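PDB 1UF3: hypothetical protein TT1561 from Thermus thermophilus, which is of unknown function but binds calcium ions and probably acts as a phosphoesterase of the calcineurin-like metallophosphoesterase superfamily. Local coordinates for residues H179-Q191 with S199-S213. Numbering follows the deposited sequence.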
loop_
_atom_site.group_PDB
_atom_site.type_symbol
_atom_site.label_atom_id
_atom_site.label_comp_id
_atom_site.label_asym_id
_atom_site.label_seq_id
_atom_site.Cartn_x
_atom_site.Cartn_y
_atom_site.Cartn_z
ATOM N N HIS A 179 -14.970 33.451 10.437
ATOM C CA HIS A 179 -15.025 32.003 10.226
ATOM C C HIS A 179 -13.939 31.193 10.922
ATOM O O HIS A 179 -14.045 29.967 11.039
ATOM C CB HIS A 179 -15.002 31.713 8.726
ATOM C CG HIS A 179 -16.347 31.826 8.079
ATOM N ND1 HIS A 179 -17.282 30.808 8.127
ATOM C CD2 HIS A 179 -16.960 32.875 7.480
ATOM C CE1 HIS A 179 -18.414 31.233 7.596
ATOM N NE2 HIS A 179 -18.247 32.483 7.199
ATOM N N ASN A 180 -12.890 31.873 11.367
ATOM C CA ASN A 180 -11.795 31.213 12.041
ATOM C C ASN A 180 -11.296 29.960 11.337
ATOM O O ASN A 180 -11.148 28.894 11.953
ATOM C CB ASN A 180 -12.211 30.895 13.474
ATOM C CG ASN A 180 -12.422 32.157 14.292
ATOM O OD1 ASN A 180 -11.475 32.920 14.529
ATOM N ND2 ASN A 180 -13.659 32.398 14.711
ATOM N N PRO A 181 -11.014 30.071 10.029
ATOM C CA PRO A 181 -10.525 28.891 9.319
ATOM C C PRO A 181 -9.179 28.487 9.832
ATOM O O PRO A 181 -8.426 29.310 10.361
ATOM C CB PRO A 181 -10.449 29.352 7.865
ATOM C CG PRO A 181 -10.212 30.871 8.004
ATOM C CD PRO A 181 -11.170 31.226 9.116
ATOM N N LEU A 182 -8.878 27.213 9.655
ATOM C CA LEU A 182 -7.625 26.644 10.048
ATOM C C LEU A 182 -6.505 27.095 9.120
ATOM O O LEU A 182 -5.400 27.397 9.573
ATOM C CB LEU A 182 -7.726 25.135 9.999
ATOM C CG LEU A 182 -6.428 24.421 10.307
ATOM C CD1 LEU A 182 -6.169 24.572 11.788
ATOM C CD2 LEU A 182 -6.539 22.933 9.933
ATOM N N LEU A 183 -6.780 27.091 7.818
ATOM C CA LEU A 183 -5.804 27.513 6.815
ATOM C C LEU A 183 -6.494 28.419 5.806
ATOM O O LEU A 183 -7.667 28.236 5.480
ATOM C CB LEU A 183 -5.185 26.307 6.095
ATOM C CG LEU A 183 -4.545 26.555 4.715
ATOM C CD1 LEU A 183 -3.249 27.397 4.858
ATOM C CD2 LEU A 183 -4.246 25.229 4.044
ATOM N N VAL A 184 -5.768 29.434 5.354
ATOM C CA VAL A 184 -6.271 30.369 4.359
ATOM C C VAL A 184 -5.142 30.478 3.340
ATOM O O VAL A 184 -3.992 30.803 3.693
ATOM C CB VAL A 184 -6.536 31.780 4.954
ATOM C CG1 VAL A 184 -7.067 32.736 3.851
ATOM C CG2 VAL A 184 -7.546 31.692 6.077
ATOM N N LEU A 185 -5.441 30.160 2.090
ATOM C CA LEU A 185 -4.437 30.268 1.034
ATOM C C LEU A 185 -4.794 31.484 0.160
ATOM O O LEU A 185 -5.957 31.663 -0.222
ATOM C CB LEU A 185 -4.421 28.991 0.176
ATOM C CG LEU A 185 -3.596 27.808 0.704
ATOM C CD1 LEU A 185 -3.901 26.549 -0.100
ATOM C CD2 LEU A 185 -2.110 28.134 0.591
ATOM N N VAL A 186 -3.817 32.332 -0.144
ATOM C CA VAL A 186 -4.111 33.501 -0.992
ATOM C C VAL A 186 -3.069 33.651 -2.097
ATOM O O VAL A 186 -1.967 33.120 -2.017
ATOM C CB VAL A 186 -4.173 34.837 -0.161
ATOM C CG1 VAL A 186 -5.324 34.796 0.830
ATOM C CG2 VAL A 186 -2.838 35.076 0.555
ATOM N N ALA A 187 -3.431 34.365 -3.146
ATOM C CA ALA A 187 -2.510 34.589 -4.253
ATOM C C ALA A 187 -1.399 35.564 -3.851
ATOM O O ALA A 187 -1.608 36.461 -3.045
ATOM C CB ALA A 187 -3.275 35.157 -5.460
ATOM N N GLY A 188 -0.218 35.387 -4.416
ATOM C CA GLY A 188 0.856 36.309 -4.108
ATOM C C GLY A 188 2.219 35.791 -4.501
ATOM O O GLY A 188 2.412 34.582 -4.642
ATOM N N LYS A 189 3.163 36.715 -4.675
ATOM C CA LYS A 189 4.537 36.367 -5.040
ATOM C C LYS A 189 5.372 36.343 -3.768
ATOM O O LYS A 189 5.176 37.166 -2.877
ATOM C CB LYS A 189 5.104 37.388 -6.040
ATOM C CG LYS A 189 4.427 37.340 -7.412
ATOM C CD LYS A 189 4.985 38.386 -8.380
ATOM C CE LYS A 189 4.573 39.795 -7.977
ATOM N NZ LYS A 189 5.253 40.811 -8.820
ATOM N N GLY A 190 6.290 35.384 -3.685
ATOM C CA GLY A 190 7.128 35.238 -2.507
ATOM C C GLY A 190 6.428 34.374 -1.473
ATOM O O GLY A 190 5.495 34.841 -0.804
ATOM N N GLN A 191 6.863 33.124 -1.329
ATOM C CA GLN A 191 6.215 32.241 -0.368
ATOM C C GLN A 191 6.416 32.798 1.033
ATOM O O GLN A 191 7.519 33.197 1.392
ATOM C CB GLN A 191 6.788 30.818 -0.429
ATOM C CG GLN A 191 6.814 30.185 -1.815
ATOM C CD GLN A 191 8.111 30.480 -2.553
ATOM O OE1 GLN A 191 8.582 31.621 -2.569
ATOM N NE2 GLN A 191 8.688 29.464 -3.162
ATOM N N SER A 199 -5.993 31.609 12.723
ATOM C CA SER A 199 -5.905 31.170 11.318
ATOM C C SER A 199 -4.514 31.285 10.714
ATOM O O SER A 199 -3.868 32.316 10.842
ATOM C CB SER A 199 -6.850 31.985 10.427
ATOM O OG SER A 199 -8.170 32.066 10.935
ATOM N N TRP A 200 -4.065 30.225 10.048
ATOM C CA TRP A 200 -2.771 30.196 9.382
ATOM C C TRP A 200 -2.988 30.712 7.949
ATOM O O TRP A 200 -3.685 30.084 7.147
ATOM C CB TRP A 200 -2.232 28.766 9.353
ATOM C CG TRP A 200 -0.851 28.593 8.747
ATOM C CD1 TRP A 200 0.206 29.460 8.846
ATOM C CD2 TRP A 200 -0.350 27.438 8.050
ATOM N NE1 TRP A 200 1.321 28.918 8.271
ATOM C CE2 TRP A 200 1.014 27.677 7.774
ATOM C CE3 TRP A 200 -0.920 26.222 7.645
ATOM C CZ2 TRP A 200 1.817 26.754 7.114
ATOM C CZ3 TRP A 200 -0.106 25.282 6.980
ATOM C CH2 TRP A 200 1.241 25.556 6.725
ATOM N N VAL A 201 -2.423 31.872 7.635
ATOM C CA VAL A 201 -2.569 32.447 6.298
ATOM C C VAL A 201 -1.285 32.236 5.525
ATOM O O VAL A 201 -0.199 32.671 5.939
ATOM C CB VAL A 201 -2.887 33.937 6.352
ATOM C CG1 VAL A 201 -3.041 34.490 4.930
ATOM C CG2 VAL A 201 -4.139 34.159 7.150
ATOM N N VAL A 202 -1.425 31.560 4.394
ATOM C CA VAL A 202 -0.303 31.214 3.547
ATOM C C VAL A 202 -0.368 31.800 2.139
ATOM O O VAL A 202 -1.414 31.777 1.480
ATOM C CB VAL A 202 -0.180 29.663 3.396
ATOM C CG1 VAL A 202 0.954 29.315 2.411
ATOM C CG2 VAL A 202 0.056 29.004 4.786
ATOM N N VAL A 203 0.768 32.340 1.710
ATOM C CA VAL A 203 0.947 32.874 0.366
ATOM C C VAL A 203 1.854 31.769 -0.144
ATOM O O VAL A 203 3.040 31.710 0.183
ATOM C CB VAL A 203 1.669 34.256 0.404
ATOM C CG1 VAL A 203 2.098 34.663 -0.980
ATOM C CG2 VAL A 203 0.726 35.306 0.986
ATOM N N PRO A 204 1.293 30.833 -0.915
ATOM C CA PRO A 204 2.079 29.718 -1.432
ATOM C C PRO A 204 3.104 30.033 -2.496
ATOM O O PRO A 204 4.001 29.238 -2.739
ATOM C CB PRO A 204 1.005 28.753 -1.919
ATOM C CG PRO A 204 -0.044 29.672 -2.425
ATOM C CD PRO A 204 -0.121 30.709 -1.315
ATOM N N GLY A 205 2.976 31.192 -3.127
ATOM C CA GLY A 205 3.915 31.537 -4.178
ATOM C C GLY A 205 3.205 31.795 -5.497
ATOM O O GLY A 205 2.002 31.524 -5.647
ATOM N N ASP A 206 3.957 32.313 -6.465
ATOM C CA ASP A 206 3.416 32.628 -7.776
ATOM C C ASP A 206 4.053 31.662 -8.788
ATOM O O ASP A 206 5.272 31.725 -9.026
ATOM C CB ASP A 206 3.765 34.090 -8.112
ATOM C CG ASP A 206 3.073 34.576 -9.346
ATOM O OD1 ASP A 206 3.105 33.836 -10.335
ATOM O OD2 ASP A 206 2.499 35.681 -9.324
ATOM N N LEU A 207 3.252 30.761 -9.372
ATOM C CA LEU A 207 3.786 29.777 -10.323
ATOM C C LEU A 207 4.319 30.433 -11.605
ATOM O O LEU A 207 5.181 29.869 -12.287
ATOM C CB LEU A 207 2.723 28.729 -10.703
ATOM C CG LEU A 207 3.093 27.236 -10.668
ATOM C CD1 LEU A 207 2.396 26.511 -11.798
ATOM C CD2 LEU A 207 4.561 27.024 -10.765
ATOM N N SER A 208 3.788 31.601 -11.943
ATOM C CA SER A 208 4.266 32.327 -13.122
ATOM C C SER A 208 5.725 32.708 -12.864
ATOM O O SER A 208 6.483 32.950 -13.795
ATOM C CB SER A 208 3.438 33.598 -13.368
ATOM O OG SER A 208 3.799 34.629 -12.465
ATOM N N GLU A 209 6.108 32.752 -11.589
ATOM C CA GLU A 209 7.479 33.077 -11.210
ATOM C C GLU A 209 8.159 31.776 -10.822
ATOM O O GLU A 209 9.279 31.784 -10.300
ATOM C CB GLU A 209 7.504 34.036 -10.020
ATOM C CG GLU A 209 6.681 35.308 -10.195
ATOM C CD GLU A 209 7.220 36.238 -11.283
ATOM O OE1 GLU A 209 6.596 37.293 -11.516
ATOM O OE2 GLU A 209 8.253 35.917 -11.903
ATOM N N GLY A 210 7.459 30.667 -11.080
ATOM C CA GLY A 210 7.963 29.341 -10.774
ATOM C C GLY A 210 7.840 28.884 -9.323
ATOM O O GLY A 210 8.232 27.769 -8.994
ATOM N N GLU A 211 7.286 29.720 -8.455
ATOM C CA GLU A 211 7.198 29.378 -7.030
ATOM C C GLU A 211 6.021 28.509 -6.558
ATOM O O GLU A 211 4.907 28.588 -7.083
ATOM C CB GLU A 211 7.170 30.651 -6.182
ATOM C CG GLU A 211 8.063 31.780 -6.666
ATOM C CD GLU A 211 7.795 33.068 -5.912
ATOM O OE1 GLU A 211 6.605 33.399 -5.704
ATOM O OE2 GLU A 211 8.773 33.753 -5.530
ATOM N N TYR A 212 6.292 27.711 -5.528
ATOM C CA TYR A 212 5.273 26.880 -4.901
ATOM C C TYR A 212 5.737 26.516 -3.495
ATOM O O TYR A 212 6.914 26.696 -3.139
ATOM C CB TYR A 212 5.016 25.602 -5.721
ATOM C CG TYR A 212 6.153 24.622 -5.670
ATOM C CD1 TYR A 212 6.216 23.646 -4.680
ATOM C CD2 TYR A 212 7.197 24.711 -6.579
ATOM C CE1 TYR A 212 7.306 22.786 -4.596
ATOM C CE2 TYR A 212 8.285 23.859 -6.513
ATOM C CZ TYR A 212 8.343 22.900 -5.522
ATOM O OH TYR A 212 9.449 22.079 -5.477
ATOM N N SER A 213 4.798 25.999 -2.712
ATOM C CA SER A 213 5.044 25.575 -1.346
ATOM C C SER A 213 4.366 24.215 -1.081
ATOM O O SER A 213 3.385 23.841 -1.733
ATOM C CB SER A 213 4.448 26.595 -0.359
ATOM O OG SER A 213 4.992 27.909 -0.485
HETATM O O HOH W 1 -8.964 34.076 12.722
#
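At chi1 159° Leu-183 sends CG away from its own amide nitrogen, whereas in Leu-185 (chi1 -84°) CG lies beside it; both leucines thereby bring a methyl against Val-202: CD1 of Leu-183 meets CG2, and CD2 of Leu-185 lies 3.7 Å from CB. The leucines lie on strand 183-186 and Val-202 on strand 199-203, its parallel neighbour in one of the two mixed sheets of this calcineurin-like metallophosphoesterase fold. Beta-branched valine suits the extended backbone, and CG2 of Val-202 also sits over the centre of the Trp-200 ring, 3.4 Å above its plane. Leu-215, from the other sheet, touches all four side chains, so this face belongs to the apolar core between the sheets. Val-184 and Val-201 pack on the opposite face. The backbones are zipped by bonds such as the nearly straight one from Val-202 N to Val-184 O (2.8 Å).

Past the strands, polar groups take over. At Gly-188 a CB would strike Val-203 CG1. A carboxylate oxygen can accept twice: Glu-211 OE1 takes Gly-190 N across the contact on its syn side at 2.8 Å and Asp-206 N, in its own segment, on its anti lone pair at 3.0 Å. An alanine here would probably leave both amides without their shared acceptor. Gln-191 supplies an amide N-H for a backbone carbonyl, NE2 donating to Tyr-212 O (3.3 Å) from above that carbonyl's plane.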